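Local coordinates for protein chitinase (Chromobacterium violaceum, PDB 4TXG) that probably hydrolyses the glycosidic bonds of chitin, as a secreted family 18 glycoside hydrolase with a TIM-barrel catalytic domain, at residues Gly144-Ala149 with Leu183-Tyr188; Ser152-Ile157 with Trp591-Asn596; Phe391-Ser396 with Arg456-Val461. One frame throughout, in Å; residues are numbered along the deposited sequence.

Interaction 1 (Gly144-Ala149 with Leu183-Tyr188); sequences GAEQLA and LTHINY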
loop_
_atom_site.group_PDB
_atom_site.type_symbol
_atom_site.label_atom_id
_atom_site.label_comp_id
_atom_site.label_asym_id
_atom_site.label_seq_id
_atom_site.Cartn_x
_atom_site.Cartn_y
_atom_site.Cartn_z
ATOM N N GLY A 144 -19.032 10.994 -3.621
ATOM C CA GLY A 144 -17.729 10.424 -3.929
ATOM C C GLY A 144 -17.419 9.017 -3.435
ATOM O O GLY A 144 -16.345 8.489 -3.732
ATOM N N ALA A 145 -18.322 8.409 -2.669
ATOM C CA ALA A 145 -18.101 7.040 -2.207
ATOM C C ALA A 145 -18.225 6.084 -3.384
ATOM O O ALA A 145 -19.003 6.327 -4.303
ATOM C CB ALA A 145 -19.092 6.659 -1.106
ATOM N N GLU A 146 -17.464 4.995 -3.353
ATOM C CA GLU A 146 -17.415 4.078 -4.486
ATOM C C GLU A 146 -18.628 3.141 -4.532
ATOM O O GLU A 146 -19.083 2.632 -3.508
ATOM C CB GLU A 146 -16.113 3.264 -4.451
ATOM C CG GLU A 146 -15.813 2.564 -5.765
ATOM C CD GLU A 146 -14.385 2.034 -5.871
ATOM O OE1 GLU A 146 -14.164 1.140 -6.720
ATOM O OE2 GLU A 146 -13.495 2.498 -5.124
ATOM N N GLN A 147 -19.170 2.941 -5.727
ATOM C CA GLN A 147 -20.177 1.910 -5.932
ATOM C C GLN A 147 -19.473 0.563 -5.922
ATOM O O GLN A 147 -18.741 0.245 -6.863
ATOM C CB GLN A 147 -20.914 2.117 -7.253
ATOM C CG GLN A 147 -21.588 3.476 -7.390
ATOM C CD GLN A 147 -22.292 3.614 -8.727
ATOM O OE1 GLN A 147 -23.015 2.710 -9.153
ATOM N NE2 GLN A 147 -22.062 4.727 -9.410
ATOM N N LEU A 148 -19.675 -0.220 -4.865
ATOM C CA LEU A 148 -18.913 -1.459 -4.695
ATOM C C LEU A 148 -19.703 -2.714 -5.060
ATOM O O LEU A 148 -20.909 -2.801 -4.828
ATOM C CB LEU A 148 -18.400 -1.578 -3.251
ATOM C CG LEU A 148 -17.331 -0.587 -2.785
ATOM C CD1 LEU A 148 -16.957 -0.870 -1.333
ATOM C CD2 LEU A 148 -16.055 -0.619 -3.667
ATOM N N ALA A 149 -18.995 -3.679 -5.641
ATOM C CA ALA A 149 -19.580 -4.939 -6.064
ATOM C C ALA A 149 -20.125 -5.761 -4.897
ATOM O O ALA A 149 -19.712 -5.594 -3.749
ATOM C CB ALA A 149 -18.541 -5.754 -6.837
ATOM N N LEU A 183 -15.565 -10.512 -3.758
ATOM C CA LEU A 183 -14.556 -9.459 -3.919
ATOM C C LEU A 183 -15.134 -8.176 -4.517
ATOM O O LEU A 183 -16.238 -8.172 -5.067
ATOM C CB LEU A 183 -13.414 -9.938 -4.833
ATOM C CG LEU A 183 -12.588 -11.167 -4.483
ATOM C CD1 LEU A 183 -11.570 -11.416 -5.559
ATOM C CD2 LEU A 183 -11.891 -10.966 -3.153
ATOM N N THR A 184 -14.384 -7.083 -4.427
ATOM C CA THR A 184 -14.784 -5.868 -5.132
ATOM C C THR A 184 -13.789 -5.483 -6.234
ATOM O O THR A 184 -14.179 -4.889 -7.248
ATOM C CB THR A 184 -14.951 -4.671 -4.168
ATOM O OG1 THR A 184 -13.696 -4.366 -3.542
ATOM C CG2 THR A 184 -16.005 -4.981 -3.100
ATOM N N HIS A 185 -12.514 -5.814 -6.023
ATOM C CA HIS A 185 -11.435 -5.492 -6.958
ATOM C C HIS A 185 -10.437 -6.642 -7.055
ATOM O O HIS A 185 -10.146 -7.310 -6.064
ATOM C CB HIS A 185 -10.662 -4.236 -6.531
ATOM C CG HIS A 185 -11.493 -2.995 -6.429
ATOM N ND1 HIS A 185 -12.397 -2.784 -5.411
ATOM C CD2 HIS A 185 -11.524 -1.878 -7.195
ATOM C CE1 HIS A 185 -12.972 -1.604 -5.569
ATOM N NE2 HIS A 185 -12.456 -1.031 -6.641
ATOM N N ILE A 186 -9.902 -6.849 -8.252
ATOM C CA ILE A 186 -8.815 -7.803 -8.465
ATOM C C ILE A 186 -7.647 -7.097 -9.128
ATOM O O ILE A 186 -7.814 -6.451 -10.163
ATOM C CB ILE A 186 -9.244 -8.968 -9.356
ATOM C CG1 ILE A 186 -10.420 -9.726 -8.730
ATOM C CG2 ILE A 186 -8.048 -9.894 -9.650
ATOM C CD1 ILE A 186 -11.187 -10.577 -9.754
ATOM N N ASN A 187 -6.474 -7.227 -8.524
ATOM C CA ASN A 187 -5.247 -6.671 -9.079
ATOM C C ASN A 187 -4.426 -7.779 -9.718
ATOM O O ASN A 187 -4.077 -8.750 -9.050
ATOM C CB ASN A 187 -4.407 -5.999 -7.994
ATOM C CG ASN A 187 -5.010 -4.707 -7.481
ATOM O OD1 ASN A 187 -5.892 -4.120 -8.099
ATOM N ND2 ASN A 187 -4.506 -4.247 -6.337
ATOM N N TYR A 188 -4.098 -7.626 -10.996
ATOM C CA TYR A 188 -3.277 -8.611 -11.689
ATOM C C TYR A 188 -1.798 -8.287 -11.541
ATOM O O TYR A 188 -1.355 -7.202 -11.928
ATOM C CB TYR A 188 -3.660 -8.651 -13.172
ATOM C CG TYR A 188 -2.893 -9.653 -14.000
ATOM C CD1 TYR A 188 -1.632 -9.353 -14.518
ATOM C CD2 TYR A 188 -3.446 -10.899 -14.285
ATOM C CE1 TYR A 188 -0.938 -10.274 -15.305
ATOM C CE2 TYR A 188 -2.762 -11.820 -15.049
ATOM C CZ TYR A 188 -1.513 -11.505 -15.559
ATOM O OH TYR A 188 -0.848 -12.427 -16.335
HETATM O O HOH W 1 -16.283 -2.954 -6.798
#
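Ala149, in the irregular loop 144-149 that precedes the first barrel strand, approaches Thr184 with CA atoms 5.0 Å apart, where the chain enters strand 185-193. No direct backbone hydrogen bond joins the segments; water 1 fills that role, accepting from Ala149 N at 3.0 Å and lying 2.9 Å from Thr184 O, to which it can donate. The polar link is between Glu146 and His185, whose side chains come from opposite directions. With CG opposite the backbone N (chi1 -165°), the extended Glu146 chain carries its carboxylate to the ring. His185 NE2 donates to Glu146 OE1 at 2.8 Å, with a bent N-H...O angle of 136°. The oxygen sits in the ring plane and is met on its syn side, somewhat out of the carboxylate plane; the two planes stand 87° apart. Leu148 CD2 also comes to the ring edge, 3.8 Å from His185 CE1. Thr184 CG2 packs 3.8 Å from Ala149 O. His185 ND1 and Thr184 OG1 hydrogen-bond at 2.8 Å, and Thr184 OG1 also meets Ile156 N. Glu146 OE2 pairs with Arg155, so the buried carboxylate is shared between imidazole and guanidinium. With both nitrogens engaged, the imidazole is fixed in rotation, and the carboxylate would probably favour a proton on NE2.

Interaction 2 (Ser152-Ile157 with Trp591-Asn596); sequences SRRRII and WIDANN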
loop_
_atom_site.group_PDB
_atom_site.type_symbol
_atom_site.label_atom_id
_atom_site.label_comp_id
_atom_site.label_asym_id
_atom_site.label_seq_id
_atom_site.Cartn_x
_atom_site.Cartn_y
_atom_site.Cartn_z
ATOM N N SER A 152 -20.993 -5.046 -0.859
ATOM C CA SER A 152 -20.041 -4.862 0.226
ATOM C C SER A 152 -19.938 -3.403 0.677
ATOM O O SER A 152 -20.009 -2.484 -0.134
ATOM C CB SER A 152 -18.655 -5.367 -0.186
ATOM O OG SER A 152 -17.761 -5.279 0.927
ATOM N N ARG A 153 -19.790 -3.212 1.983
ATOM C CA ARG A 153 -19.529 -1.913 2.600
ATOM C C ARG A 153 -18.064 -1.481 2.459
ATOM O O ARG A 153 -17.739 -0.298 2.565
ATOM C CB ARG A 153 -19.922 -1.985 4.083
ATOM C CG ARG A 153 -19.631 -0.746 4.940
ATOM C CD ARG A 153 -20.247 -0.892 6.341
ATOM N NE ARG A 153 -19.783 -2.086 7.057
ATOM C CZ ARG A 153 -20.450 -3.234 7.132
ATOM N NH1 ARG A 153 -21.626 -3.365 6.533
ATOM N NH2 ARG A 153 -19.940 -4.259 7.810
ATOM N N ARG A 154 -17.186 -2.456 2.240
ATOM C CA ARG A 154 -15.744 -2.215 2.185
ATOM C C ARG A 154 -15.144 -2.768 0.912
ATOM O O ARG A 154 -15.612 -3.784 0.401
ATOM C CB ARG A 154 -15.031 -2.874 3.372
ATOM C CG ARG A 154 -15.588 -2.504 4.729
ATOM C CD ARG A 154 -15.217 -1.082 5.148
ATOM N NE ARG A 154 -16.011 -0.704 6.318
ATOM C CZ ARG A 154 -16.433 0.527 6.572
ATOM N NH1 ARG A 154 -16.089 1.536 5.760
ATOM N NH2 ARG A 154 -17.193 0.746 7.636
ATOM N N ARG A 155 -14.079 -2.143 0.419
ATOM C CA ARG A 155 -13.333 -2.770 -0.661
ATOM C C ARG A 155 -12.730 -4.072 -0.150
ATOM O O ARG A 155 -12.322 -4.165 1.005
ATOM C CB ARG A 155 -12.238 -1.855 -1.191
ATOM C CG ARG A 155 -12.759 -0.550 -1.756
ATOM C CD ARG A 155 -11.679 0.172 -2.546
ATOM N NE ARG A 155 -12.129 1.506 -2.923
ATOM C CZ ARG A 155 -11.995 2.568 -2.141
ATOM N NH1 ARG A 155 -11.406 2.434 -0.956
ATOM N NH2 ARG A 155 -12.441 3.758 -2.547
ATOM N N ILE A 156 -12.712 -5.072 -1.022
ATOM C CA ILE A 156 -12.075 -6.349 -0.762
ATOM C C ILE A 156 -11.254 -6.624 -2.008
ATOM O O ILE A 156 -11.783 -7.020 -3.051
ATOM C CB ILE A 156 -13.097 -7.472 -0.490
ATOM C CG1 ILE A 156 -13.950 -7.121 0.729
ATOM C CG2 ILE A 156 -12.383 -8.815 -0.294
ATOM C CD1 ILE A 156 -15.113 -8.095 0.965
ATOM N N ILE A 157 -9.965 -6.339 -1.903
ATOM C CA ILE A 157 -9.087 -6.294 -3.066
ATOM C C ILE A 157 -8.099 -7.444 -3.034
ATOM O O ILE A 157 -7.256 -7.513 -2.150
ATOM C CB ILE A 157 -8.314 -4.969 -3.110
ATOM C CG1 ILE A 157 -9.288 -3.788 -3.079
ATOM C CG2 ILE A 157 -7.410 -4.896 -4.329
ATOM C CD1 ILE A 157 -8.742 -2.596 -2.292
ATOM N N TRP A 591 -11.599 -3.674 13.293
ATOM C CA TRP A 591 -10.865 -2.411 13.282
ATOM C C TRP A 591 -11.163 -1.599 12.012
ATOM O O TRP A 591 -11.303 -0.379 12.066
ATOM C CB TRP A 591 -9.367 -2.706 13.432
ATOM C CG TRP A 591 -8.447 -1.515 13.326
ATOM C CD1 TRP A 591 -7.984 -0.736 14.341
ATOM C CD2 TRP A 591 -7.877 -0.993 12.120
ATOM N NE1 TRP A 591 -7.149 0.249 13.839
ATOM C CE2 TRP A 591 -7.075 0.112 12.478
ATOM C CE3 TRP A 591 -7.959 -1.364 10.773
ATOM C CZ2 TRP A 591 -6.370 0.856 11.535
ATOM C CZ3 TRP A 591 -7.257 -0.623 9.837
ATOM C CH2 TRP A 591 -6.477 0.477 10.223
ATOM N N ILE A 592 -11.263 -2.291 10.879
ATOM C CA ILE A 592 -11.640 -1.674 9.605
ATOM C C ILE A 592 -13.017 -1.033 9.711
ATOM O O ILE A 592 -13.215 0.130 9.326
ATOM C CB ILE A 592 -11.654 -2.723 8.442
ATOM C CG1 ILE A 592 -10.231 -3.176 8.096
ATOM C CG2 ILE A 592 -12.365 -2.167 7.211
ATOM C CD1 ILE A 592 -9.392 -2.115 7.385
ATOM N N ASP A 593 -13.980 -1.790 10.230
ATOM C CA ASP A 593 -15.345 -1.292 10.286
ATOM C C ASP A 593 -15.475 -0.144 11.273
ATOM O O ASP A 593 -16.137 0.842 10.988
ATOM C CB ASP A 593 -16.323 -2.407 10.658
ATOM C CG ASP A 593 -17.158 -2.889 9.466
ATOM O OD1 ASP A 593 -17.248 -2.174 8.436
ATOM O OD2 ASP A 593 -17.732 -3.997 9.565
ATOM N N ALA A 594 -14.823 -0.265 12.424
ATOM C CA ALA A 594 -14.939 0.755 13.463
ATOM C C ALA A 594 -14.305 2.086 13.051
ATOM O O ALA A 594 -14.792 3.153 13.427
ATOM C CB ALA A 594 -14.319 0.245 14.773
ATOM N N ASN A 595 -13.242 2.021 12.254
ATOM C CA ASN A 595 -12.591 3.221 11.732
ATOM C C ASN A 595 -13.128 3.669 10.378
ATOM O O ASN A 595 -12.634 4.641 9.804
ATOM C CB ASN A 595 -11.083 2.992 11.620
ATOM C CG ASN A 595 -10.386 3.098 12.959
ATOM O OD1 ASN A 595 -10.203 4.200 13.471
ATOM N ND2 ASN A 595 -9.995 1.955 13.539
ATOM N N ASN A 596 -14.130 2.952 9.875
ATOM C CA ASN A 596 -14.689 3.181 8.539
ATOM C C ASN A 596 -13.611 3.337 7.472
ATOM O O ASN A 596 -13.677 4.221 6.609
ATOM C CB ASN A 596 -15.610 4.395 8.557
ATOM C CG ASN A 596 -16.885 4.136 9.344
ATOM O OD1 ASN A 596 -17.648 3.220 9.031
ATOM N ND2 ASN A 596 -17.110 4.929 10.390
HETATM O O HOH W 2 -17.972 3.684 5.600
#
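Arg153 and Arg154, consecutive residues leading into strand 155-161, converge on Asp593 in the last turn of helix 582-594 and form a salt-bridge network. Arg153 takes the carboxylate side-on, one nitrogen to each oxygen: NE to Asp593 OD1 at 2.9 Å, almost straight at 172°, and NH2 to Asp593 OD2 at 2.8 Å. Both oxygens are met on their syn sides, but from out of the carboxylate plane, and the two planes are 34° apart. Arg154 puts two nitrogens on a single oxygen: NE reaches Asp593 OD1 at 2.9 Å nearly in line with the C-O bond, and NH2 reaches the same atom at 3.0 Å from the anti side. Asp593 OD1 thus accepts three N-H groups, which would be expected to favour the charged carboxylate.

The site lies at the N-terminal end of strand 155-161, where helix 582-594 ends and leads into 599-603, the eighth and last TIM-barrel strand, which pairs with the first to close the barrel. The helix ends in a Schellman motif with Asn596 at positive phi, and this turn supplies another hydrogen bond: Arg154 NH2 gives to Asn596 OD1 at 2.9 Å. Within the turn, Asn595 ND2 and its backbone N both donate to Trp591 O, from opposite faces of the carbonyl plane.

Apolar packing is carried by the aliphatic part of Arg154. A bend at chi2 (-74°) turns the chain past Ile592, whose CG2 lies 3.7 Å from Arg154 CD.

Over the Arg154 guanidinium, Arg153 CG covers the centre of one face, 3.7 Å above its plane; Ile592 O stands off toward the rim of the opposite face.

Water contributes through Arg154 NH1, which donates to water 2 at 2.9 Å. From outside, Phe636 of helix 627-636 packs against Arg154, Ile592 and Asp593, while Arg153 NH1 is bound by Gln638 O.

Interaction 3 (Phe391-Ser396 with Arg456-Val461); sequences FVNVMS and RVNMGV. With CS (cesium ion), chain D.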
loop_
_atom_site.group_PDB
_atom_site.type_symbol
_atom_site.label_atom_id
_atom_site.label_comp_id
_atom_site.label_asym_id
_atom_site.label_seq_id
_atom_site.Cartn_x
_atom_site.Cartn_y
_atom_site.Cartn_z
ATOM N N PHE A 391 -7.453 5.437 -4.777
ATOM C CA PHE A 391 -7.205 4.942 -3.429
ATOM C C PHE A 391 -5.834 4.302 -3.341
ATOM O O PHE A 391 -5.187 4.062 -4.368
ATOM C CB PHE A 391 -8.307 3.960 -2.958
ATOM C CG PHE A 391 -8.528 2.761 -3.852
ATOM C CD1 PHE A 391 -7.708 1.646 -3.764
ATOM C CD2 PHE A 391 -9.608 2.723 -4.726
ATOM C CE1 PHE A 391 -7.937 0.520 -4.552
ATOM C CE2 PHE A 391 -9.838 1.604 -5.536
ATOM C CZ PHE A 391 -9.002 0.501 -5.441
ATOM N N VAL A 392 -5.375 4.058 -2.116
ATOM C CA VAL A 392 -4.113 3.354 -1.924
ATOM C C VAL A 392 -4.363 1.995 -1.301
ATOM O O VAL A 392 -5.330 1.809 -0.583
ATOM C CB VAL A 392 -3.120 4.144 -1.035
ATOM C CG1 VAL A 392 -2.715 5.441 -1.733
ATOM C CG2 VAL A 392 -3.696 4.431 0.347
ATOM N N ASN A 393 -3.481 1.052 -1.615
ATOM C CA ASN A 393 -3.448 -0.255 -0.978
ATOM C C ASN A 393 -2.201 -0.298 -0.129
ATOM O O ASN A 393 -1.092 -0.399 -0.662
ATOM C CB ASN A 393 -3.432 -1.368 -2.025
ATOM C CG ASN A 393 -4.670 -1.353 -2.895
ATOM O OD1 ASN A 393 -5.781 -1.223 -2.388
ATOM N ND2 ASN A 393 -4.483 -1.439 -4.203
ATOM N N VAL A 394 -2.370 -0.193 1.184
ATOM C CA VAL A 394 -1.212 -0.050 2.058
ATOM C C VAL A 394 -0.610 -1.424 2.330
ATOM O O VAL A 394 -1.316 -2.333 2.765
ATOM C CB VAL A 394 -1.581 0.631 3.394
ATOM C CG1 VAL A 394 -0.333 0.725 4.283
ATOM C CG2 VAL A 394 -2.197 2.021 3.141
ATOM N N MET A 395 0.685 -1.579 2.062
ATOM C CA MET A 395 1.341 -2.875 2.210
ATOM C C MET A 395 1.759 -3.069 3.665
ATOM O O MET A 395 2.949 -3.071 4.016
ATOM C CB MET A 395 2.526 -2.993 1.245
ATOM C CG MET A 395 2.049 -3.083 -0.207
ATOM S SD MET A 395 3.379 -3.234 -1.428
ATOM C CE MET A 395 4.219 -1.683 -1.134
ATOM N N SER A 396 0.737 -3.201 4.505
ATOM C CA SER A 396 0.896 -3.419 5.938
ATOM C C SER A 396 1.142 -4.900 6.221
ATOM O O SER A 396 0.410 -5.554 6.962
ATOM C CB SER A 396 -0.336 -2.904 6.692
ATOM O OG SER A 396 -1.534 -3.169 5.976
ATOM N N ARG A 456 -10.494 6.464 1.025
ATOM C CA ARG A 456 -9.528 6.236 -0.047
ATOM C C ARG A 456 -8.310 5.466 0.449
ATOM O O ARG A 456 -7.281 5.441 -0.215
ATOM C CB ARG A 456 -9.110 7.579 -0.692
ATOM C CG ARG A 456 -10.256 8.187 -1.529
ATOM C CD ARG A 456 -10.020 9.620 -2.022
ATOM N NE ARG A 456 -8.788 9.756 -2.793
ATOM C CZ ARG A 456 -8.004 10.826 -2.728
ATOM N NH1 ARG A 456 -8.348 11.843 -1.944
ATOM N NH2 ARG A 456 -6.879 10.884 -3.433
ATOM N N VAL A 457 -8.444 4.821 1.607
ATOM C CA VAL A 457 -7.369 3.984 2.142
ATOM C C VAL A 457 -7.842 2.541 2.326
ATOM O O VAL A 457 -8.908 2.314 2.896
ATOM C CB VAL A 457 -6.860 4.508 3.508
ATOM C CG1 VAL A 457 -5.718 3.639 4.030
ATOM C CG2 VAL A 457 -6.407 5.971 3.392
ATOM N N ASN A 458 -7.058 1.579 1.848
ATOM C CA ASN A 458 -7.317 0.163 2.132
ATOM C C ASN A 458 -6.078 -0.458 2.754
ATOM O O ASN A 458 -4.965 -0.199 2.307
ATOM C CB ASN A 458 -7.708 -0.585 0.861
ATOM C CG ASN A 458 -8.752 0.169 0.059
ATOM O OD1 ASN A 458 -9.936 0.140 0.371
ATOM N ND2 ASN A 458 -8.304 0.883 -0.953
ATOM N N MET A 459 -6.263 -1.273 3.787
ATOM C CA MET A 459 -5.117 -1.845 4.484
ATOM C C MET A 459 -4.854 -3.279 4.037
ATOM O O MET A 459 -5.788 -4.076 3.909
ATOM C CB MET A 459 -5.344 -1.791 5.997
ATOM C CG MET A 459 -5.587 -0.374 6.514
ATOM S SD MET A 459 -4.363 0.841 5.994
ATOM C CE MET A 459 -2.872 0.186 6.747
ATOM N N GLY A 460 -3.582 -3.605 3.810
ATOM C CA GLY A 460 -3.220 -4.934 3.338
ATOM C C GLY A 460 -3.036 -5.960 4.448
ATOM O O GLY A 460 -2.567 -5.638 5.534
ATOM N N VAL A 461 -3.397 -7.206 4.153
ATOM C CA VAL A 461 -3.103 -8.337 5.028
ATOM C C VAL A 461 -2.489 -9.456 4.189
ATOM O O VAL A 461 -2.761 -9.551 2.980
ATOM C CB VAL A 461 -4.366 -8.875 5.738
ATOM C CG1 VAL A 461 -4.988 -7.803 6.623
ATOM C CG2 VAL A 461 -5.379 -9.408 4.719
HETATM CS CS CS D . 5.952 -5.685 -1.310
HETATM O O HOH W 3 7.332 -8.699 -2.078
HETATM O O HOH W 4 8.861 -4.960 -0.496
HETATM O O HOH W 5 2.953 -7.135 -2.160
HETATM O O HOH W 6 4.028 -6.101 -3.964
HETATM O O HOH W 7 6.353 -6.947 1.043
#
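Val392 N and O open the pairing of two parallel strands, 391-395 and 457-462, the sixth and seventh of the TIM barrel: the N-H goes to Arg456 O at 3.0 Å, and the carbonyl takes Asn458 N, also at 3.0 Å. Val394 continues it, its N donating to Asn458 O at 2.8 Å with an N-H...O angle of 178° and its O receiving Gly460 N. Further along, Ser396 OG, set between its backbone N and carbonyl carbon (chi1 38°), donates to Gly460 O at 2.7 Å in the carbonyl plane, on a lone pair. Asn458 ND2 adds a second donor to Val392 O, 3.1 Å away and above the carbonyl plane, while lying obliquely to the ring of Phe391. On the face bearing the valines, Met459 runs beside Val394, its CE 3.6 Å from Val394 CG1, and helix 441-448 lies beyond. On the Asn393 face, Arg155 NH1 holds Asn458 OD1 and His185 meets Phe391 edge-to-face. Met395 points away from the pair, its SD 3.6 Å from a cesium ion also bound by Glu314 and waters. With both ends of the buried Asn458 amide engaged, its rotation is set, and the barrel interior gains a polar tie between strands.

Overall arrangement
Along the chain, interaction 1 comes first, joining the loop 144-149 to the start of strand 185-193 and closing a loop of 33 residues. Interaction 2 crosses it: Ser152-Ile157 departs from within that loop and meets Trp591-Asn596 only 433 residues later, bringing the beginning of the barrel to the helix before its last strand. Interaction 3 falls wholly inside this long span and after interaction 1, pairing two strands separated by 59 residues. All three reach the same barrel sheet. Inside the barrel, Arg155 of interaction 2 joins the other two, and Asn393 of interaction 3 packs against both Ile157 of interaction 2 and Asn187 of interaction 1.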